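Local coordinates for protein inactive glucansucrase (Lactobacillus reuteri, PDB 5JBD) that is an inactive glucansucrase of glycoside hydrolase family 70, built round a TIM-type barrel and carrying a bound calcium ion, at residues Glu321-Gly326 / Val389-Gln394; Gln462-Asp467 / Ile652-Ser657; Asp688-Pro693 / Gln745-Met750. One frame throughout, in Å; residues are numbered along the deposited sequence.

Contact 1 (Glu321-Gly326 / Val389-Gln394); sequences EGYHSG and VTNHDQ
Y323 reaches the start of helix 392-406 through a single phenol oxygen, on which two side-chain amides converge. N391 ND2 donates to Y323 OH over 3.1 Å in a fairly straight bond (N-H...O 160°), while Q394 NE2 donates to Y323 OH over 3.0 Å in a more bent one (146°). Both amides hold the hydroxyl close to their own plane, yet they are turned differently against the ring: that of N391 stands nearly perpendicular to it and that of Q394 is less steep. Tyrosine suits the place because its long rigid side chain carries a hydroxyl across a wide gap, the closest CA atoms of the two segments, those of E321 and N391, being 10.6 Å apart.

A water forms the second kind of link. Its oxygen accepts from Y323 OH at 2.8 Å, so the phenol donates one bond and receives two. Measured from the same oxygen, the water donates to E321 OE2 at 2.8 Å and to D393 OD2 at 2.7 Å. E321 OE2 and D393 OD2 are 3.7 Å apart, and the water's hydrogens probably ease the repulsion of these like charges; the other oxygen of E321 is occupied by the backbone N of A284.

In the TIM barrel both segments follow the C-terminal ends of strands, 319-320 and 385-388. M341, on strand 340-341, touches both E321 and Y323.

The remaining interaction is helix capping. N391 is the N-cap residue of helix 392-406, and its OD1 accepts from Q394 N at 3.0 Å. Asparagine suits the site because one flat group carries both an acceptor and a donor: with CG between the backbone N and the carbonyl carbon (chi1 64°), the oxygen turns back to the helix start while ND2 faces Y323.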
ATOM      1  N   GLU A 321       3.122   8.471   5.628  1.00 21.48           N
ATOM      2  CA  GLU A 321       3.150   8.465   4.172  1.00 23.00           C
ATOM      3  C   GLU A 321       1.989   9.271   3.647  1.00 23.83           C
ATOM      4  O   GLU A 321       0.849   8.995   3.973  1.00 25.65           O
ATOM      5  CB  GLU A 321       3.036   7.060   3.602  1.00 23.04           C
ATOM      6  CG  GLU A 321       3.080   7.013   2.067  1.00 24.17           C
ATOM      7  CD  GLU A 321       2.012   6.155   1.421  1.00 26.49           C
ATOM      8  OE1 GLU A 321       1.117   5.620   2.112  1.00 27.43           O
ATOM      9  OE2 GLU A 321       2.071   5.996   0.199  1.00 29.20           O
ATOM     10  N   GLY A 322       2.285  10.247   2.796  1.00 22.60           N
ATOM     11  CA  GLY A 322       1.231  10.981   2.104  1.00 22.53           C
ATOM     12  C   GLY A 322       1.742  11.921   1.033  1.00 22.80           C
ATOM     13  O   GLY A 322       2.877  12.366   1.093  1.00 23.28           O
ATOM     14  N   TYR A 323       0.877  12.206   0.061  1.00 22.73           N
ATOM     15  CA  TYR A 323       1.181  13.017  -1.112  1.00 23.29           C
ATOM     16  C   TYR A 323       0.353  14.330  -1.131  1.00 23.61           C
ATOM     17  O   TYR A 323       0.337  15.044  -2.138  1.00 23.94           O
ATOM     18  CB  TYR A 323       0.955  12.180  -2.388  1.00 23.45           C
ATOM     19  CG  TYR A 323       1.966  11.046  -2.539  1.00 23.18           C
ATOM     20  CD1 TYR A 323       1.737   9.797  -1.965  1.00 23.71           C
ATOM     21  CD2 TYR A 323       3.161  11.227  -3.239  1.00 22.95           C
ATOM     22  CE1 TYR A 323       2.665   8.758  -2.097  1.00 23.51           C
ATOM     23  CE2 TYR A 323       4.092  10.195  -3.372  1.00 22.91           C
ATOM     24  CZ  TYR A 323       3.844   8.966  -2.788  1.00 23.61           C
ATOM     25  OH  TYR A 323       4.771   7.941  -2.905  1.00 23.95           O
ATOM     26  N   HIS A 324      -0.291  14.657  -0.004  1.00 23.68           N
ATOM     27  CA  HIS A 324      -1.058  15.899   0.162  1.00 24.07           C
ATOM     28  C   HIS A 324      -0.320  16.874   1.079  1.00 23.31           C
ATOM     29  O   HIS A 324      -0.159  16.610   2.274  1.00 22.34           O
ATOM     30  CB  HIS A 324      -2.417  15.604   0.775  1.00 25.19           C
ATOM     31  CG  HIS A 324      -3.340  14.867  -0.138  1.00 27.14           C
ATOM     32  ND1 HIS A 324      -3.288  13.499  -0.296  1.00 26.53           N
ATOM     33  CD2 HIS A 324      -4.334  15.306  -0.948  1.00 27.83           C
ATOM     34  CE1 HIS A 324      -4.207  13.129  -1.166  1.00 27.34           C
ATOM     35  NE2 HIS A 324      -4.859  14.202  -1.573  1.00 27.88           N
ATOM     36  N   SER A 325       0.107  17.998   0.512  1.00 23.64           N
ATOM     37  CA  SER A 325       0.844  19.014   1.244  1.00 23.57           C
ATOM     38  C   SER A 325       0.092  19.631   2.412  1.00 23.93           C
ATOM     39  O   SER A 325       0.732  20.141   3.341  1.00 23.60           O
ATOM     40  CB  SER A 325       1.361  20.113   0.302  1.00 23.71           C
ATOM     41  OG  SER A 325       0.308  20.809  -0.337  1.00 24.72           O
ATOM     42  N   GLY A 326      -1.242  19.585   2.388  1.00 24.13           N
ATOM     43  CA  GLY A 326      -2.052  20.009   3.542  1.00 24.19           C
ATOM     44  C   GLY A 326      -1.785  19.297   4.864  1.00 23.94           C
ATOM     45  O   GLY A 326      -2.085  19.841   5.934  1.00 24.47           O
ATOM     46  N   VAL A 389      14.289  10.329  -2.704  1.00 22.39           N
ATOM     47  CA  VAL A 389      14.534  10.254  -4.154  1.00 22.79           C
ATOM     48  C   VAL A 389      13.664   9.159  -4.790  1.00 23.73           C
ATOM     49  O   VAL A 389      13.156   9.328  -5.908  1.00 22.42           O
ATOM     50  CB  VAL A 389      16.031   9.971  -4.439  1.00 23.45           C
ATOM     51  CG1 VAL A 389      16.289   9.645  -5.914  1.00 24.26           C
ATOM     52  CG2 VAL A 389      16.890  11.172  -4.011  1.00 23.65           C
ATOM     53  N   THR A 390      13.528   8.024  -4.096  1.00 22.72           N
ATOM     54  CA  THR A 390      12.685   6.922  -4.577  1.00 23.49           C
ATOM     55  C   THR A 390      11.981   6.243  -3.406  1.00 22.33           C
ATOM     56  O   THR A 390      12.502   6.224  -2.297  1.00 22.42           O
ATOM     57  CB  THR A 390      13.524   5.851  -5.331  1.00 23.58           C
ATOM     58  OG1 THR A 390      14.574   6.465  -6.099  1.00 22.37           O
ATOM     59  CG2 THR A 390      12.634   5.017  -6.264  1.00 24.74           C
ATOM     60  N   ASN A 391      10.798   5.697  -3.658  1.00 21.76           N
ATOM     61  CA  ASN A 391      10.213   4.696  -2.771  1.00 21.51           C
ATOM     62  C   ASN A 391       9.599   3.558  -3.598  1.00 22.23           C
ATOM     63  O   ASN A 391       9.600   3.593  -4.841  1.00 23.09           O
ATOM     64  CB  ASN A 391       9.217   5.329  -1.782  1.00 21.59           C
ATOM     65  CG  ASN A 391       8.006   5.941  -2.459  1.00 22.04           C
ATOM     66  OD1 ASN A 391       7.447   5.380  -3.405  1.00 23.05           O
ATOM     67  ND2 ASN A 391       7.585   7.109  -1.962  1.00 20.58           N
ATOM     68  N   HIS A 392       9.098   2.539  -2.916  1.00 22.60           N
ATOM     69  CA  HIS A 392       8.574   1.326  -3.591  1.00 23.78           C
ATOM     70  C   HIS A 392       7.433   1.627  -4.580  1.00 23.67           C
ATOM     71  O   HIS A 392       7.356   1.013  -5.646  1.00 23.73           O
ATOM     72  CB  HIS A 392       8.121   0.276  -2.563  1.00 23.69           C
ATOM     73  CG  HIS A 392       6.980   0.723  -1.711  1.00 25.36           C
ATOM     74  ND1 HIS A 392       7.152   1.491  -0.576  1.00 26.85           N
ATOM     75  CD2 HIS A 392       5.647   0.558  -1.852  1.00 26.72           C
ATOM     76  CE1 HIS A 392       5.977   1.752  -0.043  1.00 27.35           C
ATOM     77  NE2 HIS A 392       5.045   1.194  -0.794  1.00 27.77           N
ATOM     78  N   ASP A 393       6.585   2.591  -4.239  1.00 22.77           N
ATOM     79  CA  ASP A 393       5.473   2.991  -5.116  1.00 24.66           C
ATOM     80  C   ASP A 393       5.939   3.717  -6.370  1.00 24.74           C
ATOM     81  O   ASP A 393       5.348   3.552  -7.442  1.00 26.80           O
ATOM     82  CB  ASP A 393       4.476   3.887  -4.386  1.00 25.13           C
ATOM     83  CG  ASP A 393       3.584   3.131  -3.444  1.00 26.77           C
ATOM     84  OD1 ASP A 393       3.071   2.063  -3.840  1.00 29.02           O
ATOM     85  OD2 ASP A 393       3.373   3.624  -2.322  1.00 25.97           O
ATOM     86  N   GLN A 394       6.993   4.522  -6.254  1.00 23.94           N
ATOM     87  CA  GLN A 394       7.489   5.262  -7.418  1.00 24.84           C
ATOM     88  C   GLN A 394       8.178   4.343  -8.444  1.00 25.17           C
ATOM     89  O   GLN A 394       8.036   4.551  -9.658  1.00 25.80           O
ATOM     90  CB  GLN A 394       8.393   6.433  -7.003  1.00 23.68           C
ATOM     91  CG  GLN A 394       7.695   7.452  -6.100  1.00 24.32           C
ATOM     92  CD  GLN A 394       6.362   7.929  -6.660  1.00 24.18           C
ATOM     93  OE1 GLN A 394       6.248   8.220  -7.844  1.00 24.85           O
ATOM     94  NE2 GLN A 394       5.351   7.992  -5.811  1.00 25.78           N
TER
HETATM   95  O   HOH W   1       4.546   5.778  -1.111  1.00 21.81           O

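Contact 2 (Gln462-Asp467 / Ile652-Ser657); sequences QVYYGD and IYEDFS
Q462 and I652 face each other on neighbouring parallel strands of the TIM barrel, 460-464 and 652-654, whose short segments run 26° apart. Along the backbone V463 N donates to I652 O at 2.9 Å and E654 N to V463 O at 2.9 Å, both fairly straight; Y465 N to E654 O, at 3.0 Å, is more bent, as the first chain leaves the strand for a helical turn.

Side chains alternate between the two faces. On the face of Q462, Y464, I652 and E654, the aliphatic part of Q462 lies against the CG2 methyl of I652, with Q462 CG 3.7 Å from I652 CG2, and its amide end moves on to bond the carbonyl of T390. Glutamine serves both needs, greasy near the backbone and polar at the tip. Next along, the E654 carboxylate and the Y464 ring are inclined by 60°, and E654 OE1 comes within 3.3 Å of Y464 CD1. E654 OE2 bonds H392 ND1, outside these strands. Because CG of Y464 is anti to the backbone N (chi1 -179°), the ring extends along the second chain beyond E654, until its OH stands beside S657; both hydroxyls bond E471.

V463 and Y653 share the other face, which turns to helix 483-496 through V463 and M490. The Y653 ring slants past V463 toward Y465, its CE1 passing near the N and CA of Y465. Its hydroxyl arrives in the plane of the Y465 ring, at the edge, with Y653 OH 3.4 Å from Y465 CD1. Tyrosine suits both places, its ring packing on carbon while Y465 OH goes on to M476 N. In the loop after strand 652-654, F656 O is buried with no hydrogen-bond partner in the model, and Y464 CE1 lies 3.4 Å from it.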
ATOM      1  N   GLN A 462      15.309   9.712   3.346  1.00 19.32           N
ATOM      2  CA  GLN A 462      15.040   8.291   3.256  1.00 20.55           C
ATOM      3  C   GLN A 462      15.666   7.728   1.976  1.00 22.06           C
ATOM      4  O   GLN A 462      15.307   8.158   0.886  1.00 21.62           O
ATOM      5  CB  GLN A 462      13.530   8.046   3.301  1.00 20.82           C
ATOM      6  CG  GLN A 462      13.033   6.631   2.984  1.00 21.26           C
ATOM      7  CD  GLN A 462      12.325   6.546   1.627  1.00 22.49           C
ATOM      8  OE1 GLN A 462      11.253   7.118   1.454  1.00 24.80           O
ATOM      9  NE2 GLN A 462      12.923   5.837   0.671  1.00 22.38           N
ATOM     10  N   VAL A 463      16.585   6.770   2.140  1.00 21.54           N
ATOM     11  CA  VAL A 463      17.244   6.062   1.035  1.00 22.01           C
ATOM     12  C   VAL A 463      16.411   4.815   0.664  1.00 22.68           C
ATOM     13  O   VAL A 463      15.769   4.212   1.542  1.00 22.51           O
ATOM     14  CB  VAL A 463      18.683   5.667   1.433  1.00 23.38           C
ATOM     15  CG1 VAL A 463      19.358   4.866   0.324  1.00 24.37           C
ATOM     16  CG2 VAL A 463      19.506   6.898   1.792  1.00 24.39           C
ATOM     17  N   TYR A 464      16.400   4.449  -0.621  1.00 22.07           N
ATOM     18  CA  TYR A 464      15.605   3.307  -1.134  1.00 22.97           C
ATOM     19  C   TYR A 464      16.476   2.082  -1.401  1.00 23.31           C
ATOM     20  O   TYR A 464      17.482   2.183  -2.119  1.00 21.90           O
ATOM     21  CB  TYR A 464      14.910   3.692  -2.431  1.00 22.49           C
ATOM     22  CG  TYR A 464      14.031   2.616  -3.070  1.00 23.18           C
ATOM     23  CD1 TYR A 464      13.043   1.957  -2.342  1.00 23.97           C
ATOM     24  CD2 TYR A 464      14.179   2.283  -4.420  1.00 24.64           C
ATOM     25  CE1 TYR A 464      12.232   0.996  -2.937  1.00 24.52           C
ATOM     26  CE2 TYR A 464      13.370   1.334  -5.030  1.00 25.03           C
ATOM     27  CZ  TYR A 464      12.404   0.680  -4.283  1.00 25.56           C
ATOM     28  OH  TYR A 464      11.599  -0.257  -4.895  1.00 24.88           O
ATOM     29  N   TYR A 465      16.064   0.933  -0.850  1.00 21.60           N
ATOM     30  CA  TYR A 465      16.721  -0.359  -1.094  1.00 22.78           C
ATOM     31  C   TYR A 465      17.093  -0.591  -2.562  1.00 23.19           C
ATOM     32  O   TYR A 465      18.228  -0.990  -2.860  1.00 24.31           O
ATOM     33  CB  TYR A 465      15.832  -1.522  -0.624  1.00 22.68           C
ATOM     34  CG  TYR A 465      16.267  -2.892  -1.141  1.00 22.36           C
ATOM     35  CD1 TYR A 465      17.483  -3.451  -0.745  1.00 22.76           C
ATOM     36  CD2 TYR A 465      15.457  -3.630  -2.023  1.00 23.56           C
ATOM     37  CE1 TYR A 465      17.899  -4.694  -1.211  1.00 23.60           C
ATOM     38  CE2 TYR A 465      15.859  -4.882  -2.486  1.00 23.00           C
ATOM     39  CZ  TYR A 465      17.078  -5.409  -2.076  1.00 24.05           C
ATOM     40  OH  TYR A 465      17.500  -6.645  -2.511  1.00 25.53           O
ATOM     41  N   GLY A 466      16.139  -0.350  -3.460  1.00 23.30           N
ATOM     42  CA  GLY A 466      16.353  -0.560  -4.901  1.00 25.08           C
ATOM     43  C   GLY A 466      17.306   0.395  -5.631  1.00 25.19           C
ATOM     44  O   GLY A 466      17.583   0.198  -6.823  1.00 25.91           O
ATOM     45  N   ASP A 467      17.766   1.452  -4.953  1.00 24.50           N
ATOM     46  CA  ASP A 467      18.802   2.328  -5.486  1.00 23.97           C
ATOM     47  C   ASP A 467      20.196   1.868  -5.066  1.00 24.67           C
ATOM     48  O   ASP A 467      21.185   2.248  -5.704  1.00 23.76           O
ATOM     49  CB  ASP A 467      18.557   3.790  -5.063  1.00 24.33           C
ATOM     50  CG  ASP A 467      17.326   4.401  -5.737  1.00 23.56           C
ATOM     51  OD1 ASP A 467      16.988   3.972  -6.860  1.00 22.93           O
ATOM     52  OD2 ASP A 467      16.701   5.319  -5.144  1.00 24.21           O
ATOM     53  N   ILE A 652      16.639   7.597   7.317  1.00 20.40           N
ATOM     54  CA  ILE A 652      15.767   6.453   7.157  1.00 20.63           C
ATOM     55  C   ILE A 652      16.255   5.591   5.973  1.00 21.27           C
ATOM     56  O   ILE A 652      16.795   6.117   5.004  1.00 18.98           O
ATOM     57  CB  ILE A 652      14.302   6.900   6.927  1.00 20.47           C
ATOM     58  CG1 ILE A 652      13.777   7.610   8.185  1.00 20.43           C
ATOM     59  CG2 ILE A 652      13.402   5.707   6.588  1.00 20.96           C
ATOM     60  CD1 ILE A 652      12.571   8.487   7.938  1.00 20.41           C
ATOM     61  N   TYR A 653      16.071   4.268   6.084  1.00 21.09           N
ATOM     62  CA  TYR A 653      16.327   3.325   4.980  1.00 21.67           C
ATOM     63  C   TYR A 653      15.093   2.461   4.729  1.00 21.84           C
ATOM     64  O   TYR A 653      14.632   1.774   5.645  1.00 21.62           O
ATOM     65  CB  TYR A 653      17.521   2.450   5.329  1.00 21.88           C
ATOM     66  CG  TYR A 653      17.922   1.452   4.264  1.00 22.52           C
ATOM     67  CD1 TYR A 653      18.389   1.879   3.024  1.00 23.43           C
ATOM     68  CD2 TYR A 653      17.870   0.079   4.506  1.00 22.41           C
ATOM     69  CE1 TYR A 653      18.791   0.968   2.048  1.00 23.25           C
ATOM     70  CE2 TYR A 653      18.250  -0.846   3.530  1.00 23.23           C
ATOM     71  CZ  TYR A 653      18.724  -0.403   2.308  1.00 24.07           C
ATOM     72  OH  TYR A 653      19.112  -1.312   1.350  1.00 24.32           O
ATOM     73  N   GLU A 654      14.531   2.546   3.519  1.00 23.42           N
ATOM     74  CA  GLU A 654      13.411   1.700   3.112  1.00 23.91           C
ATOM     75  C   GLU A 654      14.005   0.349   2.722  1.00 23.86           C
ATOM     76  O   GLU A 654      14.781   0.278   1.773  1.00 23.52           O
ATOM     77  CB  GLU A 654      12.611   2.285   1.922  1.00 23.40           C
ATOM     78  CG  GLU A 654      11.456   1.368   1.518  1.00 25.52           C
ATOM     79  CD  GLU A 654      10.480   1.940   0.502  1.00 25.91           C
ATOM     80  OE1 GLU A 654      10.761   2.946  -0.155  1.00 26.49           O
ATOM     81  OE2 GLU A 654       9.398   1.342   0.360  1.00 31.42           O
ATOM     82  N   ASP A 655      13.632  -0.706   3.435  1.00 23.43           N
ATOM     83  CA  ASP A 655      14.338  -2.001   3.315  1.00 24.13           C
ATOM     84  C   ASP A 655      13.817  -2.966   2.248  1.00 24.57           C
ATOM     85  O   ASP A 655      14.321  -4.084   2.144  1.00 23.77           O
ATOM     86  CB  ASP A 655      14.399  -2.700   4.684  1.00 23.13           C
ATOM     87  CG  ASP A 655      13.215  -3.607   4.967  1.00 24.27           C
ATOM     88  OD1 ASP A 655      12.118  -3.439   4.382  1.00 23.93           O
ATOM     89  OD2 ASP A 655      13.405  -4.514   5.817  1.00 24.11           O
ATOM     90  N   PHE A 656      12.809  -2.569   1.478  1.00 24.04           N
ATOM     91  CA  PHE A 656      12.156  -3.506   0.568  1.00 24.53           C
ATOM     92  C   PHE A 656      11.750  -2.882  -0.751  1.00 26.40           C
ATOM     93  O   PHE A 656      11.736  -1.644  -0.904  1.00 25.86           O
ATOM     94  CB  PHE A 656      10.915  -4.109   1.233  1.00 24.52           C
ATOM     95  CG  PHE A 656       9.735  -3.173   1.335  1.00 23.78           C
ATOM     96  CD1 PHE A 656       9.684  -2.201   2.323  1.00 24.32           C
ATOM     97  CD2 PHE A 656       8.653  -3.291   0.463  1.00 24.25           C
ATOM     98  CE1 PHE A 656       8.591  -1.344   2.428  1.00 24.58           C
ATOM     99  CE2 PHE A 656       7.563  -2.437   0.558  1.00 24.90           C
ATOM    100  CZ  PHE A 656       7.528  -1.464   1.551  1.00 25.02           C
ATOM    101  N   SER A 657      11.400  -3.770  -1.683  1.00 25.58           N
ATOM    102  CA  SER A 657      10.758  -3.424  -2.951  1.00 25.80           C
ATOM    103  C   SER A 657       9.526  -4.313  -3.113  1.00 27.71           C
ATOM    104  O   SER A 657       9.524  -5.459  -2.656  1.00 26.58           O
ATOM    105  CB  SER A 657      11.728  -3.687  -4.124  1.00 26.47           C
ATOM    106  OG  SER A 657      11.048  -3.694  -5.385  1.00 24.80           O
TER

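Contact 3 (Asp688-Pro693 / Gln745-Met750); sequences DFWMAP and QEDIVM
W690 and Q745 pair in register on two adjacent parallel strands of the TIM barrel, 688-691 and 743-748, and the early part of this buried contact is the tight one. Q745 N donates to F689 O at 2.8 Å and M691 N to Q745 O at 3.0 Å. The Q745 side chain, bent at chi2 (82°), folds toward D688: Q745 NE2 donates to the anti lone pair of D688 OD1 at 2.8 Å, while its OE1 bonds Y319. An amide, with both polarities, suits a site between a carboxylate and a phenol.

Farther on the regular backbone bonding gives out: D747 N to M691 O is weak at 3.4 Å. P693 still lies alongside D747, pointing the same way, with P693 CD 3.7 Å from D747 CB; the loose fringe is P693 CB to V749 CG2, 4.1 Å, near a bound glycerol. E746, bent at chi2, brings its carboxylate beside A692, with OE2 bonded to A694 N, and D747 OD1 forms a salt bridge to R281. D747 OD2, also bonded by Y707, accepts from W690 NE1 at 3.0 Å, the oxygen lying in the indole plane while the donor sits above the carboxylate plane.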
ATOM      1  N   ASP A 688      17.579   4.854  11.229  1.00 21.75           N
ATOM      2  CA  ASP A 688      16.193   4.428  11.337  1.00 22.42           C
ATOM      3  C   ASP A 688      15.854   3.491  10.187  1.00 21.98           C
ATOM      4  O   ASP A 688      15.920   3.883   9.016  1.00 20.70           O
ATOM      5  CB  ASP A 688      15.289   5.658  11.336  1.00 22.51           C
ATOM      6  CG  ASP A 688      15.390   6.438  12.640  1.00 22.65           C
ATOM      7  OD1 ASP A 688      14.725   6.044  13.631  1.00 21.10           O
ATOM      8  OD2 ASP A 688      16.178   7.422  12.675  1.00 21.42           O
ATOM      9  N   PHE A 689      15.495   2.258  10.532  1.00 21.90           N
ATOM     10  CA  PHE A 689      15.320   1.162   9.560  1.00 21.58           C
ATOM     11  C   PHE A 689      13.833   0.916   9.356  1.00 21.93           C
ATOM     12  O   PHE A 689      13.143   0.431  10.268  1.00 21.46           O
ATOM     13  CB  PHE A 689      16.047  -0.084  10.083  1.00 22.16           C
ATOM     14  CG  PHE A 689      16.431  -1.088   9.015  1.00 23.44           C
ATOM     15  CD1 PHE A 689      15.588  -2.136   8.700  1.00 24.25           C
ATOM     16  CD2 PHE A 689      17.655  -1.000   8.357  1.00 23.99           C
ATOM     17  CE1 PHE A 689      15.938  -3.066   7.733  1.00 24.72           C
ATOM     18  CE2 PHE A 689      18.020  -1.935   7.390  1.00 24.07           C
ATOM     19  CZ  PHE A 689      17.158  -2.966   7.079  1.00 24.54           C
ATOM     20  N   TRP A 690      13.327   1.267   8.173  1.00 21.38           N
ATOM     21  CA  TRP A 690      11.930   1.065   7.809  1.00 21.15           C
ATOM     22  C   TRP A 690      11.787  -0.356   7.257  1.00 23.58           C
ATOM     23  O   TRP A 690      12.311  -0.692   6.176  1.00 23.58           O
ATOM     24  CB  TRP A 690      11.458   2.149   6.824  1.00 20.80           C
ATOM     25  CG  TRP A 690      10.189   1.937   6.056  1.00 21.12           C
ATOM     26  CD1 TRP A 690       9.194   1.034   6.306  1.00 23.06           C
ATOM     27  CD2 TRP A 690       9.782   2.654   4.885  1.00 21.75           C
ATOM     28  NE1 TRP A 690       8.197   1.141   5.369  1.00 22.85           N
ATOM     29  CE2 TRP A 690       8.531   2.123   4.479  1.00 23.77           C
ATOM     30  CE3 TRP A 690      10.350   3.689   4.137  1.00 21.42           C
ATOM     31  CZ2 TRP A 690       7.846   2.589   3.345  1.00 23.18           C
ATOM     32  CZ3 TRP A 690       9.669   4.159   3.017  1.00 22.11           C
ATOM     33  CH2 TRP A 690       8.425   3.617   2.640  1.00 22.96           C
ATOM     34  N   MET A 691      11.061  -1.181   8.007  1.00 24.50           N
ATOM     35  CA  MET A 691      10.787  -2.567   7.624  1.00 26.13           C
ATOM     36  C   MET A 691       9.443  -2.687   6.916  1.00 25.33           C
ATOM     37  O   MET A 691       8.462  -2.037   7.285  1.00 23.04           O
ATOM     38  CB  MET A 691      10.827  -3.485   8.845  1.00 28.29           C
ATOM     39  CG  MET A 691      12.162  -3.420   9.568  1.00 30.27           C
ATOM     40  SD  MET A 691      12.666  -4.892  10.481  1.00 31.69           S
ATOM     41  CE  MET A 691      12.977  -5.972   9.088  1.00 30.87           C
ATOM     42  N   ALA A 692       9.421  -3.544   5.902  1.00 25.21           N
ATOM     43  CA  ALA A 692       8.221  -3.828   5.135  1.00 24.88           C
ATOM     44  C   ALA A 692       7.063  -4.235   6.035  1.00 24.32           C
ATOM     45  O   ALA A 692       7.289  -4.781   7.118  1.00 24.92           O
ATOM     46  CB  ALA A 692       8.502  -4.941   4.128  1.00 26.45           C
ATOM     47  N   PRO A 693       5.819  -3.988   5.588  1.00 23.08           N
ATOM     48  CA  PRO A 693       4.696  -4.527   6.348  1.00 22.96           C
ATOM     49  C   PRO A 693       4.853  -6.051   6.445  1.00 24.11           C
ATOM     50  O   PRO A 693       4.968  -6.735   5.424  1.00 24.60           O
ATOM     51  CB  PRO A 693       3.475  -4.151   5.489  1.00 22.74           C
ATOM     52  CG  PRO A 693       4.025  -4.014   4.109  1.00 22.67           C
ATOM     53  CD  PRO A 693       5.368  -3.392   4.318  1.00 22.61           C
ATOM     54  N   GLN A 745      11.497   0.878  12.539  1.00 21.60           N
ATOM     55  CA  GLN A 745      10.067   1.173  12.393  1.00 21.16           C
ATOM     56  C   GLN A 745       9.353   0.103  11.591  1.00 21.76           C
ATOM     57  O   GLN A 745       9.932  -0.500  10.693  1.00 23.77           O
ATOM     58  CB  GLN A 745       9.839   2.533  11.733  1.00 21.63           C
ATOM     59  CG  GLN A 745      10.340   3.714  12.561  1.00 21.94           C
ATOM     60  CD  GLN A 745      11.836   3.984  12.430  1.00 23.53           C
ATOM     61  OE1 GLN A 745      12.422   3.829  11.354  1.00 24.08           O
ATOM     62  NE2 GLN A 745      12.467   4.376  13.536  1.00 25.35           N
ATOM     63  N   GLU A 746       8.089  -0.135  11.922  1.00 22.14           N
ATOM     64  CA  GLU A 746       7.239  -1.043  11.140  1.00 21.82           C
ATOM     65  C   GLU A 746       6.247  -0.216  10.360  1.00 21.58           C
ATOM     66  O   GLU A 746       5.718   0.780  10.852  1.00 22.16           O
ATOM     67  CB  GLU A 746       6.487  -2.049  12.044  1.00 22.02           C
ATOM     68  CG  GLU A 746       5.390  -2.881  11.374  1.00 21.85           C
ATOM     69  CD  GLU A 746       5.858  -3.824  10.260  1.00 22.25           C
ATOM     70  OE1 GLU A 746       6.900  -3.563   9.592  1.00 21.60           O
ATOM     71  OE2 GLU A 746       5.134  -4.827  10.024  1.00 21.25           O
ATOM     72  N   ASP A 747       6.033  -0.638   9.126  1.00 21.49           N
ATOM     73  CA  ASP A 747       5.000  -0.117   8.255  1.00 21.43           C
ATOM     74  C   ASP A 747       3.663  -0.607   8.793  1.00 21.96           C
ATOM     75  O   ASP A 747       3.349  -1.790   8.669  1.00 22.68           O
ATOM     76  CB  ASP A 747       5.237  -0.656   6.831  1.00 22.34           C
ATOM     77  CG  ASP A 747       4.704   0.246   5.747  1.00 22.24           C
ATOM     78  OD1 ASP A 747       3.626   0.835   5.946  1.00 23.19           O
ATOM     79  OD2 ASP A 747       5.380   0.353   4.679  1.00 22.78           O
ATOM     80  N   ILE A 748       2.892   0.291   9.396  1.00 21.40           N
ATOM     81  CA  ILE A 748       1.592  -0.059  10.001  1.00 22.50           C
ATOM     82  C   ILE A 748       0.506   0.358   9.020  1.00 23.43           C
ATOM     83  O   ILE A 748       0.564   1.456   8.466  1.00 23.66           O
ATOM     84  CB  ILE A 748       1.394   0.527  11.430  1.00 22.11           C
ATOM     85  CG1 ILE A 748       0.109  -0.036  12.069  1.00 22.18           C
ATOM     86  CG2 ILE A 748       1.389   2.064  11.447  1.00 22.77           C
ATOM     87  CD1 ILE A 748      -0.065   0.333  13.521  1.00 21.95           C
ATOM     88  N   VAL A 749      -0.473  -0.531   8.816  1.00 22.91           N
ATOM     89  CA  VAL A 749      -1.398  -0.440   7.682  1.00 24.07           C
ATOM     90  C   VAL A 749      -2.843  -0.491   8.169  1.00 24.67           C
ATOM     91  O   VAL A 749      -3.456  -1.562   8.196  1.00 22.95           O
ATOM     92  CB  VAL A 749      -1.150  -1.581   6.676  1.00 25.96           C
ATOM     93  CG1 VAL A 749      -2.038  -1.433   5.435  1.00 26.22           C
ATOM     94  CG2 VAL A 749       0.322  -1.611   6.281  1.00 26.29           C
ATOM     95  N   MET A 750      -3.378   0.677   8.547  1.00 23.70           N
ATOM     96  CA  MET A 750      -4.752   0.788   9.072  1.00 23.23           C
ATOM     97  C   MET A 750      -5.828   0.977   8.006  1.00 22.35           C
ATOM     98  O   MET A 750      -7.011   0.886   8.330  1.00 22.59           O
ATOM     99  CB  MET A 750      -4.857   1.918  10.109  1.00 23.16           C
ATOM    100  CG  MET A 750      -4.150   1.615  11.425  1.00 25.02           C
ATOM    101  SD  MET A 750      -4.147   2.967  12.636  1.00 25.81           S
ATOM    102  CE  MET A 750      -2.726   3.921  12.057  1.00 26.97           C
TER

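How the contacts relate
From the N terminus the three contacts follow in series, and none nests within or crosses another. Contact 1 closes the chain between 321 and 394, a loop that includes strands 340-341 and 385-388. After strand 460-464 comes the longest excursion, 184 residues containing much of a separate antiparallel sheet, before contact 2 brings the chain back to strand 652-654. Contact 3 then closes a shorter crossover through helix 727-739. Contacts 2 and 3 are knit into one sheet, since Y653 bonds to the backbones of D688 and W690. T390 OG1 bonds D467, joining contacts 1 and 2, and H392 packs on W690 of contact 3.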